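Local coordinates for Mlr6093 protein (Mesorhizobium loti, PDB 2QJ8) that probably acts as a zinc-dependent hydrolase of the aspartoacylase and succinylglutamate desuccinylase family, cleaving amide or ester bonds, at residues L180-N185 with V323-R328; G189-L194 with K200-T205. All coordinates share one frame; numbering follows the deposited sequence. Where two conformers were deposited one is given.

Overall arrangement
The first segments of the two contacts adjoin in the chain, and the contact centres lie about 18 Å apart. Strand 178-182 carries the first segment of interaction 1. Helix 190-197 and strand 201-208 follow and form interaction 2. Only much later does strand 322-329 return to complete interaction 1. Strands 178-182 and 201-208 both pair with strand 152-155, so both contacts rest on the same set of connected strands. H156, just past that strand, meets the rings of both H184 and F191. Interaction 2 is local packing of a helix on a strand. Interaction 1 is long-range and brings strand 322-329, near the C-terminus, against strand 178-182.

Interaction 1: L180-N185 with V323-R328; sequences LLWEHN and VAILAR
W182 NE1 donates a hydrogen bond to OE1 of Q259, while CG2 of I325 lies over one face of the W182 ring. The setting is a set of paired strands in a protein of the M14-like zinc hydrolase family. Strand 178-182 runs parallel to strand 250-261, and strand 322-329 pairs with that same strand antiparallel. The two segments share no hydrogen bond. They meet through apolar side chains, and L180, W182 and I325 all touch T254 of the shared strand. The closest CA atoms, of L180 and A327, are 7.8 Å apart.

The W182 side chain has CG anti to the backbone N (chi1 -177°). This carries the ring toward strand 322-329, and chi2 of 19° sets its tilt, with one face toward I325. The two side chains cross at about a right angle. I325 was modelled in two conformers and its CD1 sits too near the ring rim, so the exact fit is doubtful. On the opposite face lies CB of H184, 3.7 Å above the W182 ring plane and shifted toward the rim. An inverse gamma turn centred on E183 leads the chain back to this position. The NE1 bond to Q259 probably helps fix the turn of the indole about CB-CG.

F309 of strand 306-312 touches both L180 and I325. L180 and A327 meet tip to tip and tightly, with CD1 of L180 3.5 Å from CB of A327.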
loop_
_atom_site.group_PDB
_atom_site.type_symbol
_atom_site.label_atom_id
_atom_site.label_comp_id
_atom_site.label_asym_id
_atom_site.label_seq_id
_atom_site.Cartn_x
_atom_site.Cartn_y
_atom_site.Cartn_z
ATOM N N LEU A 180 5.313 -13.013 17.251
ATOM C CA LEU A 180 5.805 -11.875 18.024
ATOM C C LEU A 180 5.088 -11.677 19.341
ATOM O O LEU A 180 3.884 -11.463 19.332
ATOM C CB LEU A 180 5.683 -10.583 17.207
ATOM C CG LEU A 180 6.256 -9.278 17.801
ATOM C CD1 LEU A 180 7.773 -9.293 18.015
ATOM C CD2 LEU A 180 5.856 -8.115 16.921
ATOM N N LEU A 181 5.843 -11.710 20.442
ATOM C CA LEU A 181 5.287 -11.410 21.755
ATOM C C LEU A 181 5.335 -9.883 21.883
ATOM O O LEU A 181 6.388 -9.267 21.765
ATOM C CB LEU A 181 6.053 -12.086 22.892
ATOM C CG LEU A 181 6.252 -13.603 22.863
ATOM C CD1 LEU A 181 6.666 -14.055 24.258
ATOM C CD2 LEU A 181 5.014 -14.354 22.437
ATOM N N TRP A 182 4.185 -9.261 22.103
ATOM C CA TRP A 182 4.114 -7.816 22.176
ATOM C C TRP A 182 2.916 -7.333 22.995
ATOM O O TRP A 182 1.776 -7.531 22.608
ATOM C CB TRP A 182 4.053 -7.250 20.745
ATOM C CG TRP A 182 4.038 -5.737 20.642
ATOM C CD1 TRP A 182 4.423 -4.829 21.603
ATOM C CD2 TRP A 182 3.753 -4.962 19.467
ATOM N NE1 TRP A 182 4.305 -3.552 21.123
ATOM C CE2 TRP A 182 3.907 -3.598 19.814
ATOM C CE3 TRP A 182 3.351 -5.282 18.172
ATOM C CZ2 TRP A 182 3.669 -2.557 18.908
ATOM C CZ3 TRP A 182 3.120 -4.243 17.266
ATOM C CH2 TRP A 182 3.271 -2.900 17.651
ATOM N N GLU A 183 3.215 -6.635 24.086
ATOM C CA GLU A 183 2.220 -6.098 24.997
ATOM C C GLU A 183 1.861 -4.693 24.529
ATOM O O GLU A 183 2.212 -3.699 25.147
ATOM C CB GLU A 183 2.769 -6.152 26.421
ATOM C CG GLU A 183 1.770 -5.835 27.492
ATOM C CD GLU A 183 2.273 -6.122 28.922
ATOM O OE1 GLU A 183 3.256 -6.883 29.142
ATOM O OE2 GLU A 183 1.646 -5.580 29.845
ATOM N N HIS A 184 1.132 -4.639 23.420
ATOM C CA HIS A 184 0.741 -3.359 22.790
ATOM C C HIS A 184 -0.428 -2.614 23.462
ATOM O O HIS A 184 -0.603 -1.415 23.253
ATOM C CB HIS A 184 0.481 -3.527 21.273
ATOM C CG HIS A 184 -0.470 -4.632 20.907
ATOM N ND1 HIS A 184 -1.840 -4.523 21.039
ATOM C CD2 HIS A 184 -0.241 -5.858 20.380
ATOM C CE1 HIS A 184 -2.409 -5.636 20.619
ATOM N NE2 HIS A 184 -1.459 -6.464 20.217
ATOM N N ASN A 185 -1.204 -3.324 24.274
ATOM C CA ASN A 185 -2.376 -2.795 24.975
ATOM C C ASN A 185 -3.480 -2.168 24.091
ATOM O O ASN A 185 -4.291 -1.371 24.559
ATOM C CB ASN A 185 -1.932 -1.882 26.139
ATOM C CG ASN A 185 -1.204 -2.649 27.247
ATOM O OD1 ASN A 185 -0.109 -2.257 27.674
ATOM N ND2 ASN A 185 -1.806 -3.758 27.709
ATOM N N VAL A 323 7.263 4.522 13.450
ATOM C CA VAL A 323 7.761 4.327 12.089
ATOM C C VAL A 323 8.403 2.986 11.853
ATOM O O VAL A 323 8.549 2.604 10.731
ATOM C CB VAL A 323 8.699 5.473 11.649
ATOM C CG1 VAL A 323 7.906 6.777 11.604
ATOM C CG2 VAL A 323 9.937 5.569 12.555
ATOM N N ALA A 324 8.831 2.301 12.909
ATOM C CA ALA A 324 9.418 0.982 12.788
ATOM C C ALA A 324 9.181 0.179 14.071
ATOM O O ALA A 324 9.111 0.759 15.166
ATOM C CB ALA A 324 10.948 1.099 12.463
ATOM N N ILE A 325 8.997 -1.133 13.911
ATOM C CA ILE A 325 8.857 -2.046 15.042
ATOM C C ILE A 325 9.964 -3.073 14.918
ATOM O O ILE A 325 10.003 -3.853 13.962
ATOM C CB ILE A 325 7.506 -2.735 15.102
ATOM C CG1 ILE A 325 6.403 -1.678 15.211
ATOM C CG2 ILE A 325 7.453 -3.665 16.323
ATOM C CD1 ILE A 325 5.071 -2.249 15.113
ATOM N N LEU A 326 10.877 -3.028 15.877
ATOM C CA LEU A 326 12.018 -3.918 15.942
ATOM C C LEU A 326 11.646 -4.980 16.980
ATOM O O LEU A 326 10.755 -4.771 17.799
ATOM C CB LEU A 326 13.286 -3.137 16.315
ATOM C CG LEU A 326 14.051 -2.378 15.216
ATOM C CD1 LEU A 326 13.212 -1.849 14.079
ATOM C CD2 LEU A 326 14.942 -1.270 15.804
ATOM N N ALA A 327 12.268 -6.143 16.876
ATOM C CA ALA A 327 12.015 -7.242 17.796
ATOM C C ALA A 327 13.304 -7.982 18.078
ATOM O O ALA A 327 14.241 -7.972 17.263
ATOM C CB ALA A 327 10.969 -8.180 17.219
ATOM N N ARG A 328 13.343 -8.628 19.232
ATOM C CA ARG A 328 14.497 -9.385 19.652
ATOM C C ARG A 328 14.103 -10.783 19.996
ATOM O O ARG A 328 13.009 -10.986 20.475
ATOM C CB ARG A 328 15.083 -8.749 20.888
ATOM C CG ARG A 328 15.485 -7.328 20.681
ATOM C CD ARG A 328 16.073 -6.805 21.949
ATOM N NE ARG A 328 15.573 -5.482 22.252
ATOM C CZ ARG A 328 15.823 -4.815 23.379
ATOM N NH1 ARG A 328 16.612 -5.331 24.336
ATOM N NH2 ARG A 328 15.299 -3.595 23.538
#

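Interaction 2: G189-L194 with K200-T205; sequences GMFDTL and KTFICT
F202 holds CG anti to the backbone N (chi1 -180°), which sends its ring from the strand toward helix 190-197. The same torsion in F191 brings its CD2 to the edge of that ring, 4.0 Å from CD2 of F202. L194 has CG beside its own N and reaches the ring from the helix. Its CD2 lies over one face, 3.8 Å from the F202 ring centroid, in a CH-pi contact. M190, a selenomethionine here, makes an oblique Met-aromatic contact in the modelled conformer, with SE 4.0 Å from CZ of F202. Replacing F202 with an alanine would probably open a gap under the helix and leave the L194 methyl without its aromatic face.

The backbone closes the connection: K200 N donates to L194 O at 2.9 Å, with a nearly straight N-H...O angle of 163°. At the other end of the segment, G189 O accepts from both N and OG1 of T193. Helix segment 190-194 and strand segment 201-205 run nearly antiparallel (155°), their axes approaching to 9.0 Å. Strand 201-208 lies between strands 136-144 and 152-155, and helix 161-172 packs on its other face against T201 and I203.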
loop_
_atom_site.group_PDB
_atom_site.type_symbol
_atom_site.label_atom_id
_atom_site.label_comp_id
_atom_site.label_asym_id
_atom_site.label_seq_id
_atom_site.Cartn_x
_atom_site.Cartn_y
_atom_site.Cartn_z
ATOM N N GLY A 189 -12.317 -3.875 22.727
ATOM C CA GLY A 189 -13.186 -4.530 21.799
ATOM C C GLY A 189 -13.096 -6.040 21.659
ATOM O O GLY A 189 -13.412 -6.775 22.595
HETATM N N MSE A 190 -12.628 -6.489 20.496
HETATM C CA MSE A 190 -12.606 -7.910 20.158
HETATM C C MSE A 190 -11.670 -8.722 21.050
HETATM O O MSE A 190 -12.027 -9.807 21.491
HETATM C CB MSE A 190 -12.239 -8.104 18.677
HETATM C CG MSE A 190 -12.674 -9.429 18.095
HETATM SE SE MSE A 190 -12.433 -9.586 16.146
HETATM C CE MSE A 190 -13.372 -7.994 15.527
ATOM N N PHE A 191 -10.481 -8.200 21.309
ATOM C CA PHE A 191 -9.524 -8.911 22.145
ATOM C C PHE A 191 -10.106 -9.108 23.531
ATOM O O PHE A 191 -10.196 -10.234 24.001
ATOM C CB PHE A 191 -8.187 -8.166 22.224
ATOM C CG PHE A 191 -7.126 -8.917 22.985
ATOM C CD1 PHE A 191 -7.100 -8.918 24.381
ATOM C CD2 PHE A 191 -6.163 -9.643 22.297
ATOM C CE1 PHE A 191 -6.131 -9.619 25.074
ATOM C CE2 PHE A 191 -5.193 -10.347 22.983
ATOM C CZ PHE A 191 -5.173 -10.333 24.375
ATOM N N ASP A 192 -10.499 -8.019 24.181
ATOM C CA ASP A 192 -11.108 -8.109 25.512
ATOM C C ASP A 192 -12.313 -9.023 25.554
ATOM O O ASP A 192 -12.498 -9.769 26.500
ATOM C CB ASP A 192 -11.549 -6.735 26.012
ATOM C CG ASP A 192 -10.400 -5.890 26.524
ATOM O OD1 ASP A 192 -9.238 -6.362 26.551
ATOM O OD2 ASP A 192 -10.671 -4.727 26.888
ATOM N N THR A 193 -13.125 -8.971 24.511
ATOM C CA THR A 193 -14.330 -9.802 24.426
ATOM C C THR A 193 -14.032 -11.294 24.362
ATOM O O THR A 193 -14.492 -12.056 25.195
ATOM C CB THR A 193 -15.208 -9.361 23.203
ATOM O OG1 THR A 193 -15.737 -8.069 23.498
ATOM C CG2 THR A 193 -16.369 -10.320 22.987
ATOM N N LEU A 194 -13.194 -11.682 23.420
ATOM C CA LEU A 194 -12.884 -13.088 23.192
ATOM C C LEU A 194 -11.951 -13.698 24.211
ATOM O O LEU A 194 -12.178 -14.803 24.700
ATOM C CB LEU A 194 -12.297 -13.289 21.799
ATOM C CG LEU A 194 -13.234 -13.244 20.591
ATOM C CD1 LEU A 194 -14.341 -12.244 20.756
ATOM C CD2 LEU A 194 -12.373 -12.969 19.370
ATOM N N LYS A 200 -11.531 -17.554 25.343
ATOM C CA LYS A 200 -11.324 -18.260 24.096
ATOM C C LYS A 200 -9.929 -18.030 23.506
ATOM O O LYS A 200 -9.115 -17.188 23.982
ATOM C CB LYS A 200 -12.447 -17.863 23.103
ATOM C CG LYS A 200 -13.824 -18.441 23.525
ATOM C CD LYS A 200 -14.981 -18.006 22.611
ATOM C CE LYS A 200 -16.329 -18.537 23.143
ATOM N NZ LYS A 200 -17.469 -18.048 22.308
ATOM N N THR A 201 -9.636 -18.850 22.503
ATOM C CA THR A 201 -8.380 -18.777 21.745
ATOM C C THR A 201 -8.600 -17.764 20.642
ATOM O O THR A 201 -9.486 -17.932 19.826
ATOM C CB THR A 201 -8.011 -20.129 21.174
ATOM O OG1 THR A 201 -7.811 -21.013 22.271
ATOM C CG2 THR A 201 -6.707 -20.049 20.299
ATOM N N PHE A 202 -7.880 -16.643 20.696
ATOM C CA PHE A 202 -7.983 -15.614 19.678
ATOM C C PHE A 202 -6.619 -15.479 19.014
ATOM O O PHE A 202 -5.638 -15.167 19.703
ATOM C CB PHE A 202 -8.422 -14.307 20.316
ATOM C CG PHE A 202 -8.573 -13.156 19.352
ATOM C CD1 PHE A 202 -9.230 -13.314 18.118
ATOM C CD2 PHE A 202 -8.132 -11.885 19.707
ATOM C CE1 PHE A 202 -9.398 -12.257 17.242
ATOM C CE2 PHE A 202 -8.308 -10.799 18.831
ATOM C CZ PHE A 202 -8.938 -10.993 17.588
ATOM N N ILE A 203 -6.574 -15.718 17.699
ATOM C CA ILE A 203 -5.346 -15.691 16.891
ATOM C C ILE A 203 -5.460 -14.632 15.788
ATOM O O ILE A 203 -6.445 -14.573 15.066
ATOM C CB ILE A 203 -5.002 -17.116 16.374
ATOM C CG1 ILE A 203 -4.601 -17.991 17.569
ATOM C CG2 ILE A 203 -3.861 -17.103 15.422
ATOM C CD1 ILE A 203 -4.370 -19.406 17.201
ATOM N N CYS A 204 -4.449 -13.757 15.729
ATOM C CA CYS A 204 -4.404 -12.656 14.798
ATOM C C CYS A 204 -3.180 -12.788 13.885
ATOM O O CYS A 204 -2.054 -12.651 14.359
ATOM C CB CYS A 204 -4.354 -11.380 15.635
ATOM S SG CYS A 204 -4.631 -9.900 14.744
ATOM N N THR A 205 -3.411 -13.069 12.603
ATOM C CA THR A 205 -2.335 -13.193 11.615
ATOM C C THR A 205 -2.187 -11.797 11.014
ATOM O O THR A 205 -3.182 -11.147 10.748
ATOM C CB THR A 205 -2.649 -14.215 10.552
ATOM O OG1 THR A 205 -3.823 -13.804 9.878
ATOM C CG2 THR A 205 -2.896 -15.592 11.180
#